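Local coordinates for protein 2-amino-4-hydroxy-6-hydroxymethyldihydropteridine pyrophosphokinase (Haemophilus influenzae, PDB 1CBK) that probably catalyses the transfer of pyrophosphate from ATP to 6-hydroxymethyl-7,8-dihydropterin, a step in folate biosynthesis, at residues S27-T32 with T63-L68; D50-V55 with W89-L94. One frame throughout, in Å; residues are numbered along the deposited sequence.

Contact 1: S27-T32 with T63-L68; sequences SQLSNT and TELSPL
Thr63 OG1 is an oxygen met from several sides: it accepts a hydrogen bond from the backbone N of Leu65 at 3.0 Å, an ST turn, and it lies 2.9 Å from Thr32 OG1 and 3.2 Å from Asn31 O. Either of these two oxygens could take its proton. The setting is the end of the antiparallel pairing of strands 32-43 and 54-63, where Thr32, opening the one, and Thr63, closing the other, form a non-hydrogen-bonded pair with side chains lying side by side on the same face. Thr63 holds OG1 anti to its own N (chi1 -172°), which swings the hydroxyl over to Thr32. Just beyond the pair, Glu64 N donates to Asn31 O over 2.9 Å, so the two strand ends are tied by backbone as well as hydroxyls. Asn31 is the third residue of a type II turn running from Leu29 to Thr32, and the CB atoms of Asn31 and Glu64 lie 4.1 Å apart. Leu65 crosses Thr32 at about a right angle, while Leu29 and Leu65 also pack on Glu73 of helix 67-80. Thr32 OG1 lies 3.6 Å from Leu65 CD1 and donates to Ser30 O from above the carbonyl plane, at 2.9 Å.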
ATOM      1  N   SER A  27     -19.962 -14.379 -11.071  1.00  9.53           N
ATOM      2  CA  SER A  27     -20.708 -15.606 -10.820  1.00 10.45           C
ATOM      3  C   SER A  27     -20.986 -16.419 -12.112  1.00 12.73           C
ATOM      4  O   SER A  27     -21.162 -17.641 -12.047  1.00 11.50           O
ATOM      5  CB  SER A  27     -22.030 -15.296 -10.107  1.00  7.21           C
ATOM      6  OG  SER A  27     -22.961 -14.747 -11.014  1.00 11.60           O
ATOM      7  N   GLN A  28     -21.000 -15.743 -13.266  1.00 13.12           N
ATOM      8  CA  GLN A  28     -21.276 -16.371 -14.567  1.00 12.72           C
ATOM      9  C   GLN A  28     -20.031 -16.872 -15.334  1.00 11.18           C
ATOM     10  O   GLN A  28     -20.154 -17.395 -16.429  1.00 12.09           O
ATOM     11  CB  GLN A  28     -22.077 -15.402 -15.454  1.00 10.32           C
ATOM     12  CG  GLN A  28     -23.464 -15.080 -14.898  1.00 15.09           C
ATOM     13  CD  GLN A  28     -24.229 -14.073 -15.746  1.00 23.77           C
ATOM     14  OE1 GLN A  28     -23.636 -13.229 -16.419  1.00 27.66           O
ATOM     15  NE2 GLN A  28     -25.552 -14.121 -15.678  1.00 20.49           N
ATOM     16  N   LEU A  29     -18.844 -16.673 -14.776  1.00 10.51           N
ATOM     17  CA  LEU A  29     -17.614 -17.121 -15.420  1.00 11.38           C
ATOM     18  C   LEU A  29     -17.550 -18.650 -15.538  1.00 11.15           C
ATOM     19  O   LEU A  29     -17.933 -19.374 -14.628  1.00 10.44           O
ATOM     20  CB  LEU A  29     -16.387 -16.617 -14.626  1.00 13.04           C
ATOM     21  CG  LEU A  29     -16.081 -15.123 -14.660  1.00 10.39           C
ATOM     22  CD1 LEU A  29     -14.881 -14.831 -13.772  1.00  9.21           C
ATOM     23  CD2 LEU A  29     -15.842 -14.676 -16.094  1.00  8.50           C
ATOM     24  N   SER A  30     -17.067 -19.135 -16.673  1.00 13.14           N
ATOM     25  CA  SER A  30     -16.927 -20.571 -16.868  1.00 15.56           C
ATOM     26  C   SER A  30     -15.958 -21.090 -15.818  1.00 14.67           C
ATOM     27  O   SER A  30     -15.029 -20.378 -15.423  1.00 15.46           O
ATOM     28  CB  SER A  30     -16.306 -20.877 -18.227  1.00 18.33           C
ATOM     29  OG  SER A  30     -17.114 -20.396 -19.283  1.00 32.46           O
ATOM     30  N   ASN A  31     -16.203 -22.311 -15.362  1.00 13.41           N
ATOM     31  CA  ASN A  31     -15.340 -23.003 -14.410  1.00 13.50           C
ATOM     32  C   ASN A  31     -15.070 -22.225 -13.147  1.00 13.25           C
ATOM     33  O   ASN A  31     -14.017 -22.405 -12.528  1.00 13.88           O
ATOM     34  CB  ASN A  31     -14.017 -23.370 -15.097  1.00 11.12           C
ATOM     35  CG  ASN A  31     -14.205 -24.386 -16.201  1.00 17.39           C
ATOM     36  OD1 ASN A  31     -15.026 -25.291 -16.084  1.00 26.71           O
ATOM     37  ND2 ASN A  31     -13.469 -24.226 -17.292  1.00 16.12           N
ATOM     38  N   THR A  32     -16.063 -21.455 -12.718  1.00 12.37           N
ATOM     39  CA  THR A  32     -15.937 -20.618 -11.536  1.00  8.39           C
ATOM     40  C   THR A  32     -17.278 -20.615 -10.830  1.00  8.97           C
ATOM     41  O   THR A  32     -18.324 -20.659 -11.471  1.00 11.68           O
ATOM     42  CB  THR A  32     -15.543 -19.190 -11.949  1.00  8.42           C
ATOM     43  OG1 THR A  32     -14.388 -19.244 -12.801  1.00  7.47           O
ATOM     44  CG2 THR A  32     -15.258 -18.307 -10.727  1.00  6.87           C
ATOM     45  N   THR A  63     -12.456 -21.656  -8.370  1.00 10.52           N
ATOM     46  CA  THR A  63     -12.261 -21.646  -9.798  1.00  9.47           C
ATOM     47  C   THR A  63     -11.201 -22.623 -10.281  1.00 13.85           C
ATOM     48  O   THR A  63     -10.311 -23.053  -9.520  1.00 13.24           O
ATOM     49  CB  THR A  63     -11.890 -20.201 -10.271  1.00  7.37           C
ATOM     50  OG1 THR A  63     -11.882 -20.131 -11.701  1.00 11.66           O
ATOM     51  CG2 THR A  63     -10.520 -19.792  -9.772  1.00  5.19           C
ATOM     52  N   GLU A  64     -11.302 -22.963 -11.562  1.00 13.81           N
ATOM     53  CA  GLU A  64     -10.342 -23.841 -12.208  1.00 13.59           C
ATOM     54  C   GLU A  64      -9.570 -23.015 -13.225  1.00 13.60           C
ATOM     55  O   GLU A  64      -8.704 -23.544 -13.926  1.00 15.34           O
ATOM     56  CB  GLU A  64     -11.028 -25.048 -12.842  1.00 15.61           C
ATOM     57  CG  GLU A  64     -11.722 -25.917 -11.777  1.00 25.81           C
ATOM     58  CD  GLU A  64     -12.169 -27.284 -12.287  1.00 30.92           C
ATOM     59  OE1 GLU A  64     -12.050 -27.550 -13.505  1.00 38.04           O
ATOM     60  OE2 GLU A  64     -12.632 -28.099 -11.463  1.00 33.43           O
ATOM     61  N   LEU A  65      -9.871 -21.712 -13.288  1.00 10.06           N
ATOM     62  CA  LEU A  65      -9.154 -20.811 -14.191  1.00 11.95           C
ATOM     63  C   LEU A  65      -7.756 -20.584 -13.603  1.00 13.03           C
ATOM     64  O   LEU A  65      -7.598 -20.524 -12.375  1.00 11.46           O
ATOM     65  CB  LEU A  65      -9.876 -19.440 -14.320  1.00 12.07           C
ATOM     66  CG  LEU A  65     -11.292 -19.345 -14.932  1.00 17.67           C
ATOM     67  CD1 LEU A  65     -11.829 -17.907 -14.880  1.00 13.42           C
ATOM     68  CD2 LEU A  65     -11.289 -19.843 -16.364  1.00 15.62           C
ATOM     69  N   SER A  66      -6.745 -20.517 -14.469  1.00 14.59           N
ATOM     70  CA  SER A  66      -5.367 -20.262 -14.039  1.00 14.78           C
ATOM     71  C   SER A  66      -5.323 -18.791 -13.583  1.00 15.07           C
ATOM     72  O   SER A  66      -6.244 -18.012 -13.873  1.00 15.51           O
ATOM     73  CB  SER A  66      -4.405 -20.492 -15.207  1.00 13.92           C
ATOM     74  OG  SER A  66      -4.497 -19.439 -16.142  1.00 16.85           O
ATOM     75  N   PRO A  67      -4.260 -18.384 -12.872  1.00 15.17           N
ATOM     76  CA  PRO A  67      -4.200 -16.986 -12.422  1.00 14.18           C
ATOM     77  C   PRO A  67      -4.328 -15.953 -13.547  1.00 12.83           C
ATOM     78  O   PRO A  67      -5.066 -14.989 -13.413  1.00 12.13           O
ATOM     79  CB  PRO A  67      -2.825 -16.900 -11.740  1.00 13.34           C
ATOM     80  CG  PRO A  67      -2.601 -18.279 -11.234  1.00 12.91           C
ATOM     81  CD  PRO A  67      -3.129 -19.171 -12.336  1.00 16.49           C
ATOM     82  N   LEU A  68      -3.600 -16.147 -14.643  1.00 10.62           N
ATOM     83  CA  LEU A  68      -3.658 -15.202 -15.753  1.00 11.75           C
ATOM     84  C   LEU A  68      -4.991 -15.215 -16.511  1.00 13.15           C
ATOM     85  O   LEU A  68      -5.401 -14.183 -17.039  1.00 12.35           O
ATOM     86  CB  LEU A  68      -2.473 -15.382 -16.703  1.00 12.31           C
ATOM     87  CG  LEU A  68      -1.113 -14.930 -16.152  1.00 20.29           C
ATOM     88  CD1 LEU A  68      -0.011 -15.258 -17.162  1.00 18.51           C
ATOM     89  CD2 LEU A  68      -1.104 -13.439 -15.835  1.00  9.84           C
TER

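Contact 2: D50-V55 with W89-L94; sequences DQPDYV and WGERTL. With ROI (7,8-dihydro-7,7-dimethyl-6-hydroxypterin), chain D; SO4 (sulfate ion), chain C.
Tyr54 and Arg92 cross with ring and guanidinium planes 42° apart, the phenol oxygen meeting the arginine obliquely: NE donates to Tyr54 OH over a long 3.3 Å, with OH tilted out of the guanidinium plane, while Arg92 CD sits at the ring edge. The guanidinium takes its firmer hold on its own loop. NE and NH2 both donate to Gly90 O, which lies in their plane, in a side-on grip, the chain being bent at chi2 and chi3 (-149° and 54°). NH1 and NH2 also bind a sulfate ion, probably from the crystallisation liquor, NH1 to O2 at 2.8 Å and NH2 to O3 at 2.7 Å; O3 also accepts from Trp89 N. This is the pterin pocket of the HPPK fold: the bound pterin analogue lies over one face of the Tyr54 ring, its C8A 3.5 Å above the plane and over the centre, and lays O9 over a face of the Arg92 guanidinium. Asp95 forms a salt bridge with NH1. Gln51 reaches across as an extended arm, and its NE2 donates to Trp89 O at 3.0 Å in the carbonyl plane and also to Pro48 O. Farther out, Glu91 is salt-bridged to Arg87 and bends at chi2, its OE2 3.5 Å from Gln51 CB.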
ATOM      1  N   ASP A  50     -11.210  14.916  -2.078  1.00 12.15           N
ATOM      2  CA  ASP A  50     -12.277  15.542  -2.856  1.00 13.62           C
ATOM      3  C   ASP A  50     -12.909  14.578  -3.881  1.00 13.03           C
ATOM      4  O   ASP A  50     -13.039  14.899  -5.072  1.00 12.51           O
ATOM      5  CB  ASP A  50     -11.763  16.829  -3.545  1.00 13.82           C
ATOM      6  CG  ASP A  50     -10.567  16.596  -4.447  1.00 17.39           C
ATOM      7  OD1 ASP A  50      -9.975  15.493  -4.421  1.00 18.12           O
ATOM      8  OD2 ASP A  50     -10.207  17.536  -5.195  1.00 24.46           O
ATOM      9  N   GLN A  51     -13.258  13.375  -3.419  1.00 12.21           N
ATOM     10  CA  GLN A  51     -13.890  12.371  -4.286  1.00 10.84           C
ATOM     11  C   GLN A  51     -14.936  11.680  -3.431  1.00 10.07           C
ATOM     12  O   GLN A  51     -14.886  11.780  -2.194  1.00 11.40           O
ATOM     13  CB  GLN A  51     -12.868  11.366  -4.838  1.00  9.83           C
ATOM     14  CG  GLN A  51     -12.214  10.478  -3.809  1.00  5.84           C
ATOM     15  CD  GLN A  51     -11.201   9.537  -4.449  1.00 12.21           C
ATOM     16  OE1 GLN A  51     -11.515   8.833  -5.412  1.00  7.89           O
ATOM     17  NE2 GLN A  51      -9.971   9.561  -3.947  1.00 10.65           N
ATOM     18  N   PRO A  52     -15.929  11.027  -4.061  1.00  9.99           N
ATOM     19  CA  PRO A  52     -16.932  10.380  -3.214  1.00  7.96           C
ATOM     20  C   PRO A  52     -16.380   9.191  -2.417  1.00  8.76           C
ATOM     21  O   PRO A  52     -15.351   8.600  -2.781  1.00  8.78           O
ATOM     22  CB  PRO A  52     -17.993   9.922  -4.226  1.00  6.74           C
ATOM     23  CG  PRO A  52     -17.777  10.839  -5.428  1.00  8.32           C
ATOM     24  CD  PRO A  52     -16.292  10.931  -5.494  1.00  6.55           C
ATOM     25  N   ASP A  53     -17.070   8.851  -1.338  1.00  9.26           N
ATOM     26  CA  ASP A  53     -16.709   7.698  -0.528  1.00  9.89           C
ATOM     27  C   ASP A  53     -16.889   6.470  -1.416  1.00 11.78           C
ATOM     28  O   ASP A  53     -17.771   6.441  -2.290  1.00 10.91           O
ATOM     29  CB  ASP A  53     -17.655   7.570   0.658  1.00 10.10           C
ATOM     30  CG  ASP A  53     -17.330   8.532   1.791  1.00 13.92           C
ATOM     31  OD1 ASP A  53     -16.301   9.242   1.727  1.00 11.50           O
ATOM     32  OD2 ASP A  53     -18.121   8.554   2.757  1.00  9.97           O
ATOM     33  N   TYR A  54     -16.108   5.428  -1.145  1.00  9.56           N
ATOM     34  CA  TYR A  54     -16.171   4.200  -1.922  1.00  6.59           C
ATOM     35  C   TYR A  54     -17.103   3.187  -1.326  1.00  7.14           C
ATOM     36  O   TYR A  54     -17.465   3.293  -0.148  1.00  8.60           O
ATOM     37  CB  TYR A  54     -14.787   3.557  -1.978  1.00  5.56           C
ATOM     38  CG  TYR A  54     -13.854   4.196  -2.967  1.00  7.93           C
ATOM     39  CD1 TYR A  54     -13.235   5.430  -2.694  1.00  8.41           C
ATOM     40  CD2 TYR A  54     -13.585   3.571  -4.176  1.00  7.14           C
ATOM     41  CE1 TYR A  54     -12.356   6.010  -3.634  1.00  7.37           C
ATOM     42  CE2 TYR A  54     -12.718   4.142  -5.112  1.00  7.68           C
ATOM     43  CZ  TYR A  54     -12.109   5.346  -4.839  1.00  7.62           C
ATOM     44  OH  TYR A  54     -11.272   5.856  -5.783  1.00 11.85           O
ATOM     45  N   VAL A  55     -17.546   2.242  -2.159  1.00  7.45           N
ATOM     46  CA  VAL A  55     -18.350   1.103  -1.693  1.00  7.05           C
ATOM     47  C   VAL A  55     -17.400  -0.083  -2.006  1.00  6.98           C
ATOM     48  O   VAL A  55     -16.883  -0.196  -3.136  1.00  7.00           O
ATOM     49  CB  VAL A  55     -19.731   0.966  -2.379  1.00  5.66           C
ATOM     50  CG1 VAL A  55     -20.472  -0.269  -1.826  1.00  3.57           C
ATOM     51  CG2 VAL A  55     -20.578   2.200  -2.091  1.00  5.47           C
ATOM     52  N   TRP A  89      -5.334   7.670  -8.202  1.00  8.47           N
ATOM     53  CA  TRP A  89      -5.805   7.731  -6.819  1.00  7.61           C
ATOM     54  C   TRP A  89      -7.181   8.351  -6.700  1.00  7.28           C
ATOM     55  O   TRP A  89      -7.664   8.541  -5.575  1.00 10.67           O
ATOM     56  CB  TRP A  89      -4.841   8.493  -5.895  1.00  9.17           C
ATOM     57  CG  TRP A  89      -3.475   7.958  -5.857  1.00  8.40           C
ATOM     58  CD1 TRP A  89      -2.371   8.520  -6.407  1.00  9.11           C
ATOM     59  CD2 TRP A  89      -3.038   6.769  -5.191  1.00  5.53           C
ATOM     60  NE1 TRP A  89      -1.257   7.761  -6.113  1.00 10.54           N
ATOM     61  CE2 TRP A  89      -1.644   6.673  -5.364  1.00  6.45           C
ATOM     62  CE3 TRP A  89      -3.690   5.774  -4.445  1.00  6.67           C
ATOM     63  CZ2 TRP A  89      -0.878   5.637  -4.829  1.00 10.61           C
ATOM     64  CZ3 TRP A  89      -2.924   4.729  -3.903  1.00  9.20           C
ATOM     65  CH2 TRP A  89      -1.534   4.677  -4.102  1.00  8.40           C
ATOM     66  N   GLY A  90      -7.834   8.617  -7.830  1.00  8.09           N
ATOM     67  CA  GLY A  90      -9.155   9.230  -7.779  1.00  6.74           C
ATOM     68  C   GLY A  90     -10.320   8.323  -8.161  1.00 11.14           C
ATOM     69  O   GLY A  90     -10.210   7.091  -8.125  1.00 10.93           O
ATOM     70  N   GLU A  91     -11.396   8.962  -8.628  1.00 10.90           N
ATOM     71  CA  GLU A  91     -12.644   8.305  -9.019  1.00  8.82           C
ATOM     72  C   GLU A  91     -12.554   7.187 -10.071  1.00  8.73           C
ATOM     73  O   GLU A  91     -11.905   7.335 -11.088  1.00  9.62           O
ATOM     74  CB  GLU A  91     -13.658   9.354  -9.488  1.00  9.26           C
ATOM     75  CG  GLU A  91     -13.903  10.518  -8.522  1.00  7.88           C
ATOM     76  CD  GLU A  91     -12.918  11.689  -8.674  1.00 12.91           C
ATOM     77  OE1 GLU A  91     -11.917  11.606  -9.421  1.00 12.93           O
ATOM     78  OE2 GLU A  91     -13.166  12.725  -8.017  1.00 13.84           O
ATOM     79  N   ARG A  92     -13.274   6.094  -9.839  1.00  9.81           N
ATOM     80  CA  ARG A  92     -13.309   4.968 -10.771  1.00 10.04           C
ATOM     81  C   ARG A  92     -14.669   4.283 -10.598  1.00  7.87           C
ATOM     82  O   ARG A  92     -15.165   4.152  -9.477  1.00  7.10           O
ATOM     83  CB  ARG A  92     -12.192   3.970 -10.452  1.00  9.23           C
ATOM     84  CG  ARG A  92     -12.354   3.345  -9.049  1.00 11.52           C
ATOM     85  CD  ARG A  92     -11.035   3.013  -8.423  1.00 13.44           C
ATOM     86  NE  ARG A  92     -10.180   4.187  -8.404  1.00 11.49           N
ATOM     87  CZ  ARG A  92      -8.934   4.188  -8.856  1.00 14.94           C
ATOM     88  NH1 ARG A  92      -8.393   3.057  -9.318  1.00  9.75           N
ATOM     89  NH2 ARG A  92      -8.221   5.307  -8.817  1.00  9.61           N
ATOM     90  N   THR A  93     -15.262   3.843 -11.698  1.00  6.55           N
ATOM     91  CA  THR A  93     -16.548   3.165 -11.641  1.00  6.81           C
ATOM     92  C   THR A  93     -16.426   1.748 -11.066  1.00  8.45           C
ATOM     93  O   THR A  93     -17.379   1.235 -10.488  1.00  7.51           O
ATOM     94  CB  THR A  93     -17.199   3.102 -13.033  1.00  6.89           C
ATOM     95  OG1 THR A  93     -16.288   2.481 -13.938  1.00  8.49           O
ATOM     96  CG2 THR A  93     -17.537   4.521 -13.560  1.00  5.68           C
ATOM     97  N   LEU A  94     -15.260   1.118 -11.225  1.00  8.97           N
ATOM     98  CA  LEU A  94     -15.042  -0.242 -10.729  1.00 11.22           C
ATOM     99  C   LEU A  94     -13.591  -0.713 -10.810  1.00 11.45           C
ATOM    100  O   LEU A  94     -12.900  -0.461 -11.794  1.00 11.95           O
ATOM    101  CB  LEU A  94     -15.899  -1.249 -11.542  1.00 11.00           C
ATOM    102  CG  LEU A  94     -15.786  -2.750 -11.200  1.00  8.83           C
ATOM    103  CD1 LEU A  94     -16.587  -3.045  -9.930  1.00  3.07           C
ATOM    104  CD2 LEU A  94     -16.304  -3.587 -12.358  1.00  6.09           C
TER
HETATM  105  N1  ROI D 601     -10.384   4.166  -1.362  1.00  4.07           N
HETATM  106  C2  ROI D 601     -11.368   3.356  -0.838  1.00  3.61           C
HETATM  107  N2  ROI D 601     -11.937   3.736   0.337  1.00  3.50           N
HETATM  108  N3  ROI D 601     -11.782   2.214  -1.438  1.00  5.78           N
HETATM  109  C4  ROI D 601     -11.241   1.780  -2.597  1.00  2.56           C
HETATM  110  O4  ROI D 601     -11.641   0.758  -3.178  1.00  9.20           O
HETATM  111  C4A ROI D 601     -10.176   2.544  -3.179  1.00  3.34           C
HETATM  112  N5  ROI D 601      -9.613   2.150  -4.283  1.00  6.10           N
HETATM  113  C6  ROI D 601      -8.588   2.833  -4.906  1.00 10.62           C
HETATM  114  C7  ROI D 601      -7.945   4.041  -4.175  1.00 11.39           C
HETATM  115  C16 ROI D 601      -6.608   3.612  -3.455  1.00  7.11           C
HETATM  116  C15 ROI D 601      -7.726   5.213  -5.141  1.00  9.55           C
HETATM  117  N8  ROI D 601      -8.790   4.546  -3.049  1.00  8.75           N
HETATM  118  C8A ROI D 601      -9.793   3.782  -2.480  1.00  6.18           C
HETATM  119  O9  ROI D 601      -8.244   2.385  -6.047  1.00 13.26           O
HETATM  120  S   SO4 C 501      -4.773   4.159  -9.788  1.00 36.89           S
HETATM  121  O1  SO4 C 501      -3.595   3.851  -8.781  1.00 38.77           O
HETATM  122  O2  SO4 C 501      -5.664   2.815 -10.038  1.00 41.17           O
HETATM  123  O3  SO4 C 501      -5.565   5.241  -9.146  1.00 30.83           O
HETATM  124  O4  SO4 C 501      -4.218   4.648 -11.227  1.00 38.96           O

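How the contacts relate
From the N terminus, the chain runs through strand 2-10 and helix 15-27 into the first arm of contact 1, then along strand 32-43 and the following loop to the first arm of contact 2. Strand 54-63 leads back, and its end meets residues 27-32, so contact 1 closes a loop of 30 residues rich in strand. Helix 67-80 and the loop after it then bring 89-94 to 50-55, closing contact 2 over 33 residues. The two closures therefore cross rather than nest. They lie on opposite sides of the chain's centre, and strand 54-63 joins them: contact 1 ties its end to the start of strand 32-43, contact 2 ties its first residue and the loop leading into it to the loop before strand 95-101.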